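Local atomic coordinates of AAC3-I (PDB entry 5HMN), a protein that probably transfers an acetyl group from acetyl-coenzyme A to aminoglycoside antibiotics, as a GNAT-fold acetyltransferase binding coenzyme A. Residues 10-19 against 39-50; 25-35 against 88-96. All blocks are in the same frame, centred on the assembly; numbering follows the deposited sequence. Where two conformers were deposited one is given.

Interaction 1 of 2, residues 10-19 against 39-50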
loop_
_atom_site.group_PDB
_atom_site.type_symbol
_atom_site.label_atom_id
_atom_site.label_comp_id
_atom_site.label_asym_id
_atom_site.label_seq_id
_atom_site.Cartn_x
_atom_site.Cartn_y
_atom_site.Cartn_z
ATOM N N LEU C 10 0.814 0.203 19.143
ATOM C CA LEU C 10 0.156 -0.991 19.666
ATOM C C LEU C 10 1.053 -2.222 19.533
ATOM O O LEU C 10 1.669 -2.441 18.493
ATOM C CB LEU C 10 -1.174 -1.227 18.950
ATOM C CG LEU C 10 -2.201 -0.094 19.072
ATOM C CD1 LEU C 10 -3.568 -0.552 18.583
ATOM C CD2 LEU C 10 -2.282 0.421 20.497
ATOM N N SER C 11 1.124 -3.013 20.600
ATOM C CA SER C 11 1.916 -4.239 20.607
ATOM C C SER C 11 1.006 -5.433 20.330
ATOM O O SER C 11 -0.218 -5.287 20.346
ATOM C CB SER C 11 2.631 -4.403 21.953
ATOM O OG SER C 11 1.805 -5.077 22.884
ATOM N N PRO C 12 1.589 -6.617 20.069
ATOM C CA PRO C 12 0.766 -7.825 19.942
ATOM C C PRO C 12 -0.044 -8.111 21.201
ATOM O O PRO C 12 -1.055 -8.808 21.129
ATOM C CB PRO C 12 1.799 -8.930 19.705
ATOM C CG PRO C 12 2.941 -8.232 19.064
ATOM C CD PRO C 12 2.992 -6.869 19.688
ATOM N N ASN C 13 0.403 -7.568 22.332
ATOM C CA ASN C 13 -0.269 -7.753 23.614
ATOM C C ASN C 13 -1.444 -6.798 23.812
ATOM O O ASN C 13 -1.979 -6.688 24.914
ATOM C CB ASN C 13 0.728 -7.568 24.760
ATOM C CG ASN C 13 1.885 -8.545 24.691
ATOM O OD1 ASN C 13 3.052 -8.153 24.741
ATOM N ND2 ASN C 13 1.567 -9.829 24.579
ATOM N N GLU C 14 -1.848 -6.112 22.748
ATOM C CA GLU C 14 -2.842 -5.050 22.877
ATOM C C GLU C 14 -3.915 -5.078 21.797
ATOM O O GLU C 14 -4.261 -4.039 21.234
ATOM C CB GLU C 14 -2.145 -3.688 22.873
ATOM C CG GLU C 14 -1.305 -3.432 24.119
ATOM C CD GLU C 14 -0.370 -2.256 23.963
ATOM O OE1 GLU C 14 -0.173 -1.802 22.820
ATOM O OE2 GLU C 14 0.172 -1.785 24.984
ATOM N N VAL C 15 -4.448 -6.266 21.525
ATOM C CA VAL C 15 -5.541 -6.420 20.570
ATOM C C VAL C 15 -6.780 -5.670 21.057
ATOM O O VAL C 15 -7.540 -5.113 20.259
ATOM C CB VAL C 15 -5.886 -7.909 20.340
ATOM C CG1 VAL C 15 -7.127 -8.053 19.470
ATOM C CG2 VAL C 15 -4.705 -8.636 19.712
ATOM N N ALA C 16 -6.967 -5.649 22.373
ATOM C CA ALA C 16 -8.079 -4.930 22.985
ATOM C C ALA C 16 -8.066 -3.449 22.610
ATOM O O ALA C 16 -9.109 -2.867 22.327
ATOM C CB ALA C 16 -8.040 -5.094 24.497
ATOM N N LEU C 17 -6.882 -2.846 22.610
ATOM C CA LEU C 17 -6.730 -1.446 22.214
ATOM C C LEU C 17 -7.065 -1.256 20.739
ATOM O O LEU C 17 -7.636 -0.242 20.345
ATOM C CB LEU C 17 -5.308 -0.958 22.497
ATOM C CG LEU C 17 -5.083 -0.170 23.789
ATOM C CD1 LEU C 17 -5.607 -0.934 24.985
ATOM C CD2 LEU C 17 -3.610 0.160 23.972
ATOM N N MET C 18 -6.704 -2.243 19.925
ATOM C CA MET C 18 -6.980 -2.196 18.496
ATOM C C MET C 18 -8.484 -2.166 18.240
ATOM O O MET C 18 -8.958 -1.445 17.363
ATOM C CB MET C 18 -6.340 -3.396 17.789
ATOM C CG MET C 18 -6.436 -3.352 16.278
ATOM S SD MET C 18 -5.328 -2.116 15.590
ATOM C CE MET C 18 -6.159 -1.731 14.057
ATOM N N GLU C 19 -9.230 -2.941 19.031
ATOM C CA GLU C 19 -10.687 -3.013 18.908
ATOM C C GLU C 19 -11.361 -1.683 19.196
ATOM O O GLU C 19 -12.334 -1.308 18.540
ATOM C CB GLU C 19 -11.246 -4.082 19.853
ATOM C CG GLU C 19 -10.967 -5.502 19.403
ATOM C CD GLU C 19 -10.891 -5.624 17.894
ATOM O OE1 GLU C 19 -11.946 -5.840 17.260
ATOM O OE2 GLU C 19 -9.776 -5.509 17.338
ATOM N N ARG C 39 -15.739 -7.469 13.219
ATOM C CA ARG C 39 -14.377 -7.450 13.742
ATOM C C ARG C 39 -13.707 -8.818 13.625
ATOM O O ARG C 39 -14.362 -9.850 13.764
ATOM C CB ARG C 39 -14.378 -6.994 15.204
ATOM C CG ARG C 39 -15.208 -5.747 15.467
ATOM C CD ARG C 39 -15.326 -5.475 16.956
ATOM N NE ARG C 39 -16.064 -4.249 17.234
ATOM C CZ ARG C 39 -16.808 -4.057 18.318
ATOM N NH1 ARG C 39 -16.915 -5.017 19.227
ATOM N NH2 ARG C 39 -17.448 -2.908 18.493
ATOM N N PRO C 40 -12.392 -8.825 13.361
ATOM C CA PRO C 40 -11.608 -10.061 13.269
ATOM C C PRO C 40 -11.495 -10.780 14.606
ATOM O O PRO C 40 -11.835 -10.207 15.637
ATOM C CB PRO C 40 -10.230 -9.571 12.814
ATOM C CG PRO C 40 -10.464 -8.223 12.225
ATOM C CD PRO C 40 -11.583 -7.640 13.033
ATOM N N ARG C 41 -11.017 -12.022 14.586
ATOM C CA ARG C 41 -10.747 -12.747 15.821
ATOM C C ARG C 41 -9.468 -12.219 16.442
ATOM O O ARG C 41 -8.643 -11.630 15.750
ATOM C CB ARG C 41 -10.626 -14.244 15.558
ATOM C CG ARG C 41 -11.664 -14.781 14.604
ATOM C CD ARG C 41 -11.132 -16.000 13.875
ATOM N NE ARG C 41 -12.039 -16.444 12.823
ATOM C CZ ARG C 41 -11.845 -17.528 12.080
ATOM N NH1 ARG C 41 -10.772 -18.286 12.273
ATOM N NH2 ARG C 41 -12.726 -17.858 11.146
ATOM N N GLY C 42 -9.302 -12.438 17.743
ATOM C CA GLY C 42 -8.117 -11.984 18.448
ATOM C C GLY C 42 -6.850 -12.571 17.863
ATOM O O GLY C 42 -5.807 -11.918 17.845
ATOM N N ALA C 43 -6.947 -13.805 17.376
ATOM C CA ALA C 43 -5.808 -14.491 16.784
ATOM C C ALA C 43 -5.353 -13.794 15.506
ATOM O O ALA C 43 -4.161 -13.559 15.314
ATOM C CB ALA C 43 -6.154 -15.947 16.501
ATOM N N TYR C 44 -6.308 -13.469 14.639
ATOM C CA TYR C 44 -6.015 -12.770 13.389
ATOM C C TYR C 44 -5.420 -11.395 13.664
ATOM O O TYR C 44 -4.403 -11.012 13.077
ATOM C CB TYR C 44 -7.284 -12.641 12.538
ATOM C CG TYR C 44 -7.119 -11.814 11.274
ATOM C CD1 TYR C 44 -7.319 -10.440 11.287
ATOM C CD2 TYR C 44 -6.773 -12.412 10.069
ATOM C CE1 TYR C 44 -7.174 -9.686 10.146
ATOM C CE2 TYR C 44 -6.628 -11.664 8.916
ATOM C CZ TYR C 44 -6.830 -10.301 8.963
ATOM O OH TYR C 44 -6.690 -9.531 7.831
ATOM N N SER C 45 -6.060 -10.651 14.559
ATOM C CA SER C 45 -5.598 -9.313 14.910
ATOM C C SER C 45 -4.208 -9.370 15.528
ATOM O O SER C 45 -3.375 -8.505 15.295
ATOM C CB SER C 45 -6.579 -8.639 15.874
ATOM O OG SER C 45 -7.866 -8.534 15.297
ATOM N N ARG C 46 -3.947 -10.411 16.311
ATOM C CA ARG C 46 -2.650 -10.522 16.959
ATOM C C ARG C 46 -1.499 -10.764 15.982
ATOM O O ARG C 46 -0.461 -10.104 16.053
ATOM C CB ARG C 46 -2.658 -11.640 17.979
ATOM C CG ARG C 46 -1.304 -11.813 18.592
ATOM C CD ARG C 46 -1.317 -12.830 19.703
ATOM N NE ARG C 46 -0.226 -12.589 20.644
ATOM C CZ ARG C 46 1.052 -12.808 20.378
ATOM N NH1 ARG C 46 1.428 -13.283 19.196
ATOM N NH2 ARG C 46 1.971 -12.555 21.300
ATOM N N ARG C 47 -1.675 -11.727 15.089
ATOM C CA ARG C 47 -0.635 -12.056 14.116
ATOM C C ARG C 47 -0.334 -10.864 13.212
ATOM O O ARG C 47 0.794 -10.687 12.750
ATOM C CB ARG C 47 -1.043 -13.265 13.282
ATOM C CG ARG C 47 -0.911 -14.586 14.017
ATOM C CD ARG C 47 -1.034 -15.755 13.062
ATOM N NE ARG C 47 -2.295 -15.727 12.330
ATOM C CZ ARG C 47 -3.428 -16.239 12.798
ATOM N NH1 ARG C 47 -3.449 -16.807 13.997
ATOM N NH2 ARG C 47 -4.538 -16.183 12.076
ATOM N N LEU C 48 -1.345 -10.039 12.977
ATOM C CA LEU C 48 -1.161 -8.825 12.191
ATOM C C LEU C 48 -0.277 -7.828 12.938
ATOM O O LEU C 48 0.574 -7.167 12.344
ATOM C CB LEU C 48 -2.515 -8.195 11.856
ATOM C CG LEU C 48 -2.483 -6.908 11.025
ATOM C CD1 LEU C 48 -1.800 -7.143 9.680
ATOM C CD2 LEU C 48 -3.888 -6.365 10.826
ATOM N N LEU C 49 -0.472 -7.741 14.251
ATOM C CA LEU C 49 0.288 -6.819 15.088
ATOM C C LEU C 49 1.747 -7.241 15.280
ATOM O O LEU C 49 2.617 -6.404 15.533
ATOM C CB LEU C 49 -0.393 -6.671 16.452
ATOM C CG LEU C 49 -1.652 -5.797 16.444
ATOM C CD1 LEU C 49 -2.366 -5.871 17.784
ATOM C CD2 LEU C 49 -1.294 -4.357 16.113
ATOM N N GLU C 50 2.021 -8.533 15.159
ATOM C CA GLU C 50 3.392 -9.013 15.299
ATOM C C GLU C 50 4.046 -9.261 13.942
ATOM O O GLU C 50 5.111 -9.863 13.860
ATOM C CB GLU C 50 3.425 -10.280 16.144
ATOM C CG GLU C 50 2.579 -11.400 15.589
ATOM C CD GLU C 50 2.437 -12.546 16.563
ATOM O OE1 GLU C 50 3.046 -12.480 17.653
ATOM O OE2 GLU C 50 1.710 -13.513 16.249
#

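Interaction 2 of 2, residues 25-35 against 88-96. With COA (coenzyme A), chain J.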
loop_
_atom_site.group_PDB
_atom_site.type_symbol
_atom_site.label_atom_id
_atom_site.label_comp_id
_atom_site.label_asym_id
_atom_site.label_seq_id
_atom_site.Cartn_x
_atom_site.Cartn_y
_atom_site.Cartn_z
ATOM N N PHE C 25 -12.157 4.859 14.479
ATOM C CA PHE C 25 -12.163 4.973 13.023
ATOM C C PHE C 25 -13.593 5.041 12.489
ATOM O O PHE C 25 -13.912 5.894 11.660
ATOM C CB PHE C 25 -11.429 3.786 12.378
ATOM C CG PHE C 25 -9.926 3.885 12.442
ATOM C CD1 PHE C 25 -9.302 5.115 12.542
ATOM C CD2 PHE C 25 -9.138 2.743 12.395
ATOM C CE1 PHE C 25 -7.922 5.209 12.598
ATOM C CE2 PHE C 25 -7.756 2.830 12.452
ATOM C CZ PHE C 25 -7.148 4.067 12.551
ATOM N N GLY C 26 -14.442 4.140 12.975
ATOM C CA GLY C 26 -15.821 4.049 12.526
ATOM C C GLY C 26 -16.613 5.329 12.693
ATOM O O GLY C 26 -17.334 5.746 11.787
ATOM N N GLU C 27 -16.478 5.955 13.857
ATOM C CA GLU C 27 -17.150 7.216 14.133
ATOM C C GLU C 27 -16.578 8.355 13.290
ATOM O O GLU C 27 -17.322 9.174 12.746
ATOM C CB GLU C 27 -17.042 7.559 15.620
ATOM C CG GLU C 27 -17.353 9.010 15.948
ATOM C CD GLU C 27 -16.726 9.453 17.255
ATOM O OE1 GLU C 27 -16.442 8.580 18.103
ATOM O OE2 GLU C 27 -16.508 10.671 17.432
ATOM N N ALA C 28 -15.252 8.405 13.183
ATOM C CA ALA C 28 -14.588 9.470 12.439
ATOM C C ALA C 28 -14.886 9.389 10.942
ATOM O O ALA C 28 -15.025 10.415 10.272
ATOM C CB ALA C 28 -13.090 9.424 12.684
ATOM N N PHE C 29 -14.983 8.170 10.421
ATOM C CA PHE C 29 -15.236 7.959 8.999
ATOM C C PHE C 29 -16.731 7.816 8.722
ATOM O O PHE C 29 -17.138 7.603 7.581
ATOM C CB PHE C 29 -14.493 6.716 8.494
ATOM C CG PHE C 29 -12.992 6.813 8.599
ATOM C CD1 PHE C 29 -12.345 8.023 8.416
ATOM C CD2 PHE C 29 -12.232 5.692 8.888
ATOM C CE1 PHE C 29 -10.965 8.108 8.515
ATOM C CE2 PHE C 29 -10.856 5.770 8.991
ATOM C CZ PHE C 29 -10.221 6.978 8.802
ATOM N N ASN C 30 -17.534 7.935 9.773
ATOM C CA ASN C 30 -18.981 7.738 9.681
ATOM C C ASN C 30 -19.340 6.408 9.025
ATOM O O ASN C 30 -20.305 6.317 8.265
ATOM C CB ASN C 30 -19.633 8.896 8.921
ATOM C CG ASN C 30 -19.628 10.188 9.715
ATOM O OD1 ASN C 30 -20.417 10.360 10.644
ATOM N ND2 ASN C 30 -18.737 11.106 9.352
ATOM N N ASP C 31 -18.552 5.380 9.328
ATOM C CA ASP C 31 -18.752 4.057 8.756
ATOM C C ASP C 31 -18.525 2.981 9.819
ATOM O O ASP C 31 -17.621 2.153 9.696
ATOM C CB ASP C 31 -17.814 3.842 7.569
ATOM C CG ASP C 31 -18.280 2.730 6.647
ATOM O OD1 ASP C 31 -19.125 1.912 7.071
ATOM O OD2 ASP C 31 -17.799 2.671 5.495
ATOM N N MET C 32 -19.357 3.000 10.856
ATOM C CA MET C 32 -19.220 2.082 11.981
ATOM C C MET C 32 -19.392 0.630 11.562
ATOM O O MET C 32 -18.769 -0.269 12.126
ATOM C CB MET C 32 -20.230 2.428 13.077
ATOM C CG MET C 32 -19.867 3.667 13.877
ATOM S SD MET C 32 -18.517 3.372 15.040
ATOM C CE MET C 32 -19.425 2.871 16.500
ATOM N N GLU C 33 -20.242 0.409 10.564
ATOM C CA GLU C 33 -20.540 -0.936 10.095
ATOM C C GLU C 33 -19.305 -1.632 9.523
ATOM O O GLU C 33 -19.093 -2.818 9.750
ATOM C CB GLU C 33 -21.652 -0.890 9.044
ATOM C CG GLU C 33 -21.880 -2.205 8.319
ATOM C CD GLU C 33 -23.125 -2.186 7.455
ATOM O OE1 GLU C 33 -23.306 -1.216 6.687
ATOM O OE2 GLU C 33 -23.924 -3.142 7.545
ATOM N N THR C 34 -18.491 -0.888 8.786
ATOM C CA THR C 34 -17.300 -1.452 8.164
ATOM C C THR C 34 -16.211 -1.773 9.190
ATOM O O THR C 34 -15.525 -2.789 9.078
ATOM C CB THR C 34 -16.726 -0.494 7.102
ATOM O OG1 THR C 34 -17.732 -0.212 6.121
ATOM C CG2 THR C 34 -15.515 -1.108 6.417
ATOM N N TYR C 35 -16.069 -0.916 10.198
ATOM C CA TYR C 35 -14.948 -1.021 11.131
ATOM C C TYR C 35 -15.261 -1.807 12.400
ATOM O O TYR C 35 -14.349 -2.301 13.059
ATOM C CB TYR C 35 -14.446 0.378 11.505
ATOM C CG TYR C 35 -13.682 1.050 10.387
ATOM C CD1 TYR C 35 -12.318 0.843 10.228
ATOM C CD2 TYR C 35 -14.329 1.883 9.483
ATOM C CE1 TYR C 35 -11.618 1.449 9.199
ATOM C CE2 TYR C 35 -13.638 2.493 8.450
ATOM C CZ TYR C 35 -12.283 2.273 8.314
ATOM O OH TYR C 35 -11.587 2.877 7.292
ATOM N N ASP C 88 -5.048 4.355 7.119
ATOM C CA ASP C 88 -6.109 5.088 7.811
ATOM C C ASP C 88 -5.524 6.000 8.892
ATOM O O ASP C 88 -4.593 5.620 9.595
ATOM C CB ASP C 88 -7.121 4.126 8.457
ATOM C CG ASP C 88 -8.130 3.548 7.465
ATOM O OD1 ASP C 88 -8.466 4.199 6.470
ATOM O OD2 ASP C 88 -8.622 2.425 7.689
ATOM N N LEU C 89 -6.091 7.194 9.017
ATOM C CA LEU C 89 -5.681 8.156 10.034
ATOM C C LEU C 89 -6.901 8.942 10.489
ATOM O O LEU C 89 -7.602 9.536 9.672
ATOM C CB LEU C 89 -4.606 9.105 9.493
ATOM C CG LEU C 89 -4.202 10.281 10.388
ATOM C CD1 LEU C 89 -3.566 9.793 11.673
ATOM C CD2 LEU C 89 -3.255 11.215 9.647
ATOM N N ALA C 90 -7.162 8.946 11.793
ATOM C CA ALA C 90 -8.356 9.614 12.306
ATOM C C ALA C 90 -8.192 10.139 13.723
ATOM O O ALA C 90 -7.503 9.543 14.549
ATOM C CB ALA C 90 -9.544 8.672 12.247
ATOM N N VAL C 91 -8.851 11.260 13.985
ATOM C CA VAL C 91 -8.919 11.855 15.309
ATOM C C VAL C 91 -10.385 12.125 15.652
ATOM O O VAL C 91 -11.148 12.608 14.807
ATOM C CB VAL C 91 -8.102 13.166 15.387
ATOM C CG1 VAL C 91 -8.318 13.863 16.725
ATOM C CG2 VAL C 91 -6.618 12.885 15.158
ATOM N N ALA C 92 -10.778 11.800 16.881
ATOM C CA ALA C 92 -12.149 12.019 17.337
ATOM C C ALA C 92 -12.552 13.479 17.185
ATOM O O ALA C 92 -11.758 14.387 17.446
ATOM C CB ALA C 92 -12.315 11.569 18.792
ATOM N N LYS C 93 -13.792 13.693 16.766
ATOM C CA LYS C 93 -14.289 15.026 16.449
ATOM C C LYS C 93 -14.069 16.046 17.583
ATOM O O LYS C 93 -13.611 17.160 17.329
ATOM C CB LYS C 93 -15.775 14.936 16.067
ATOM C CG LYS C 93 -16.384 16.240 15.650
ATOM C CD LYS C 93 -17.819 16.078 15.245
ATOM C CE LYS C 93 -18.282 17.442 14.887
ATOM N NZ LYS C 93 -19.657 17.689 14.434
ATOM N N ALA C 94 -14.340 15.661 18.833
ATOM C CA ALA C 94 -14.254 16.612 19.937
ATOM C C ALA C 94 -12.804 16.943 20.251
ATOM O O ALA C 94 -12.522 17.807 21.089
ATOM C CB ALA C 94 -14.956 16.059 21.176
ATOM N N HIS C 95 -11.887 16.259 19.578
ATOM C CA HIS C 95 -10.473 16.396 19.876
ATOM C C HIS C 95 -9.614 16.927 18.739
ATOM O O HIS C 95 -8.385 16.904 18.817
ATOM C CB HIS C 95 -9.910 15.063 20.389
ATOM C CG HIS C 95 -10.542 14.598 21.666
ATOM N ND1 HIS C 95 -9.941 14.742 22.897
ATOM C CD2 HIS C 95 -11.739 14.008 21.898
ATOM C CE1 HIS C 95 -10.738 14.255 23.835
ATOM N NE2 HIS C 95 -11.834 13.804 23.255
ATOM N N ARG C 96 -10.260 17.457 17.704
ATOM C CA ARG C 96 -9.545 17.902 16.513
ATOM C C ARG C 96 -9.017 19.328 16.647
ATOM O O ARG C 96 -9.377 20.050 17.577
ATOM C CB ARG C 96 -10.453 17.784 15.290
ATOM C CG ARG C 96 -10.749 16.339 14.914
ATOM C CD ARG C 96 -11.772 16.225 13.799
ATOM N NE ARG C 96 -12.183 14.835 13.607
ATOM C CZ ARG C 96 -13.159 14.444 12.796
ATOM N NH1 ARG C 96 -13.835 15.337 12.083
ATOM N NH2 ARG C 96 -13.462 13.156 12.701
HETATM N N1A COA J . -9.267 22.941 8.438
HETATM C C2A COA J . -8.131 23.566 8.029
HETATM N N3A COA J . -6.904 23.154 8.376
HETATM C C4A COA J . -6.808 22.069 9.155
HETATM C C5A COA J . -7.910 21.440 9.583
HETATM C C6A COA J . -9.151 21.884 9.227
HETATM N N6A COA J . -10.467 21.436 9.498
HETATM N N7A COA J . -7.527 20.424 10.335
HETATM C C8A COA J . -6.187 20.431 10.400
HETATM N N9A COA J . -5.754 21.450 9.663
HETATM C C1B COA J . -4.454 21.821 9.439
HETATM C C2B COA J . -4.097 22.882 10.119
HETATM O O2B COA J . -3.002 23.521 9.424
HETATM C C3B COA J . -3.522 22.337 11.412
HETATM O O3B COA J . -2.673 23.140 12.004
HETATM P P3B COA J . -3.132 24.369 12.866
HETATM O O7A COA J . -1.938 24.847 13.565
HETATM O O8A COA J . -3.613 25.416 11.978
HETATM O O9A COA J . -4.224 24.072 13.831
HETATM C C4B COA J . -2.806 21.045 10.853
HETATM O O4B COA J . -3.487 20.605 9.859
HETATM C C5B COA J . -2.747 19.954 11.942
HETATM O O5B COA J . -3.974 19.745 12.582
HETATM P P1A COA J . -4.120 18.578 13.589
HETATM O O1A COA J . -4.725 19.110 14.770
HETATM O O2A COA J . -2.839 18.035 13.886
HETATM O O3A COA J . -5.138 17.623 12.986
HETATM P P2A COA J . -6.207 16.818 13.743
HETATM O O4A COA J . -5.661 16.279 14.921
HETATM O O5A COA J . -7.313 17.654 14.003
HETATM O O6A COA J . -6.810 15.761 12.789
HETATM C CBP COA J . -7.733 14.777 10.859
HETATM C CCP COA J . -6.911 15.940 11.441
HETATM C CDP COA J . -7.078 13.450 11.189
HETATM C CEP COA J . -7.787 14.891 9.324
HETATM C CAP COA J . -9.116 14.864 11.440
HETATM O OAP COA J . -9.723 15.949 10.884
HETATM C C9P COA J . -9.959 13.665 11.129
HETATM O O9P COA J . -9.906 12.700 11.785
HETATM N N8P COA J . -10.875 13.679 10.058
HETATM C C7P COA J . -11.714 12.597 9.752
HETATM C C6P COA J . -11.076 11.423 8.988
HETATM C C5P COA J . -10.069 11.762 7.864
HETATM O O5P COA J . -10.285 12.624 7.044
HETATM N N4P COA J . -8.870 10.978 7.831
HETATM C C3P COA J . -7.818 11.130 6.882
HETATM C C2P COA J . -7.387 9.770 6.274
HETATM S S1P COA J . -5.904 9.992 5.304
HETATM O O HOH W 1 -15.597 13.246 19.485
HETATM O O HOH W 2 -15.077 11.598 15.628
#

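Interaction 1 of 2, residues 10-19 against 39-50
Helix 15-28 and helix 42-49, two of the N-terminal helices of the GNAT fold, meet here in a knob-into-hole contact, with the side chain of Val15 as the knob among Gly42, Ser45, Arg46 and Leu49. The short segments are nearly perpendicular, at 102° with their axes 10.1 Å apart. The two methyls of Val15 divide the hole. CG1, anti to the backbone N (chi1 173°), lies 3.7 Å from Ser45 CB, while CG2 rests on the backbone of Arg46 and approaches Leu49 CD1 to 4.1 Å. Leu49 reaches into the turn ahead of helix 15-28, where its CD1 is 3.4 Å from Ser11 O and its CB packs on Pro12 CA. The proline ring extends the packing to the charged residues: Pro12 CG touches Glu50 CB at 3.6 Å, and Pro12 CB sits over the centre of one guanidinium face of Arg46, 3.9 Å above its plane. The turn has its own bonds, an ST turn from Asn13 N to Ser11 OG and a bond from Ser11 N to Glu14 OE1, which also binds His8. At the other end Glu19, bent at chi2, lays OE1 against the aliphatic chain of Arg39, 3.4 Å from Arg39 CB. Carboxylate and guanidinium planes stand 78° apart, and the oxygen lies well out of the guanidinium plane. The attraction between Glu19 and Arg39 is therefore probably only a general electrostatic one, and shape-matched apolar packing around Leu49, Pro12 and Val15 carries the contact.

Interaction 2 of 2, residues 25-35 against 88-96
Glu27 OE2 accepts hydrogen bonds from two waters that tie it to the backbone of the turn at residues 93-94. One water lies 2.5 Å from Glu27 OE2 and accepts from Lys93 N; the other is only weakly bound to the carboxylate and accepts from Ala94 N. At the far end of the contact the hydroxyl of Tyr35 reaches Asp88 in a hydrogen bond of 3.0 Å between Tyr35 OH and Asp88 OD2. OD2 lies at the edge of the tyrosine ring, whose plane is turned 60° from the carboxylate. Two phenylalanines approach the same aspartate: its CB lies over one face of the Phe25 ring, offset toward the rim, in a CH-pi contact 4.3 Å from the centroid, while Phe29 CE2 comes close to the carboxylate. Beside them Ala90 CB meets Phe25 CD1 edge-on at 3.6 Å and also packs against Ala28 CB.

Coenzyme A runs along the same strand. Leu89 O accepts from COA N4P at 2.7 Å and Val91 N donates to COA O9P at 2.8 Å, so the pantetheine arm bonds to the strand backbone much as another strand would. Phe29 CE1 borders it, 3.4 Å from COA C6P. The guanidinium of Arg96 lies flat against the arm, with COA N8P over the centre of one face and Lys93 CA on the opposite face; its NE-H, in the guanidinium plane, binds Val91 O at 2.7 Å, which helps hold the guanidinium in that plane.

Strand 82-91 thus presents Asp88 and Ala90 to helices 15-28 and 32-36, and turns Leu89 and Val91 toward helix 100-115; strand 64-75 pairs alongside, and Phe77 of the second subunit packs on Asp88.

Overall arrangement
Helix 15-28 takes part in both contacts, with its first turn in interaction 1 and its last turn in interaction 2, and their centres lie 19 Å apart. Interaction 1 is the more peripheral, joining helix to helix through one valine knob, a leucine and a proline, and the flanks of long charged side chains. Interaction 2 lies nearer the centre of the chain and sets helix ends against a strand of the sheet, where aromatic rings, a buried aspartate and backbone bonds to coenzyme A take over. Helices 32-36 and 42-49 follow each other in the chain. The segments of the two contacts alternate along the sequence. The second subunit touches both.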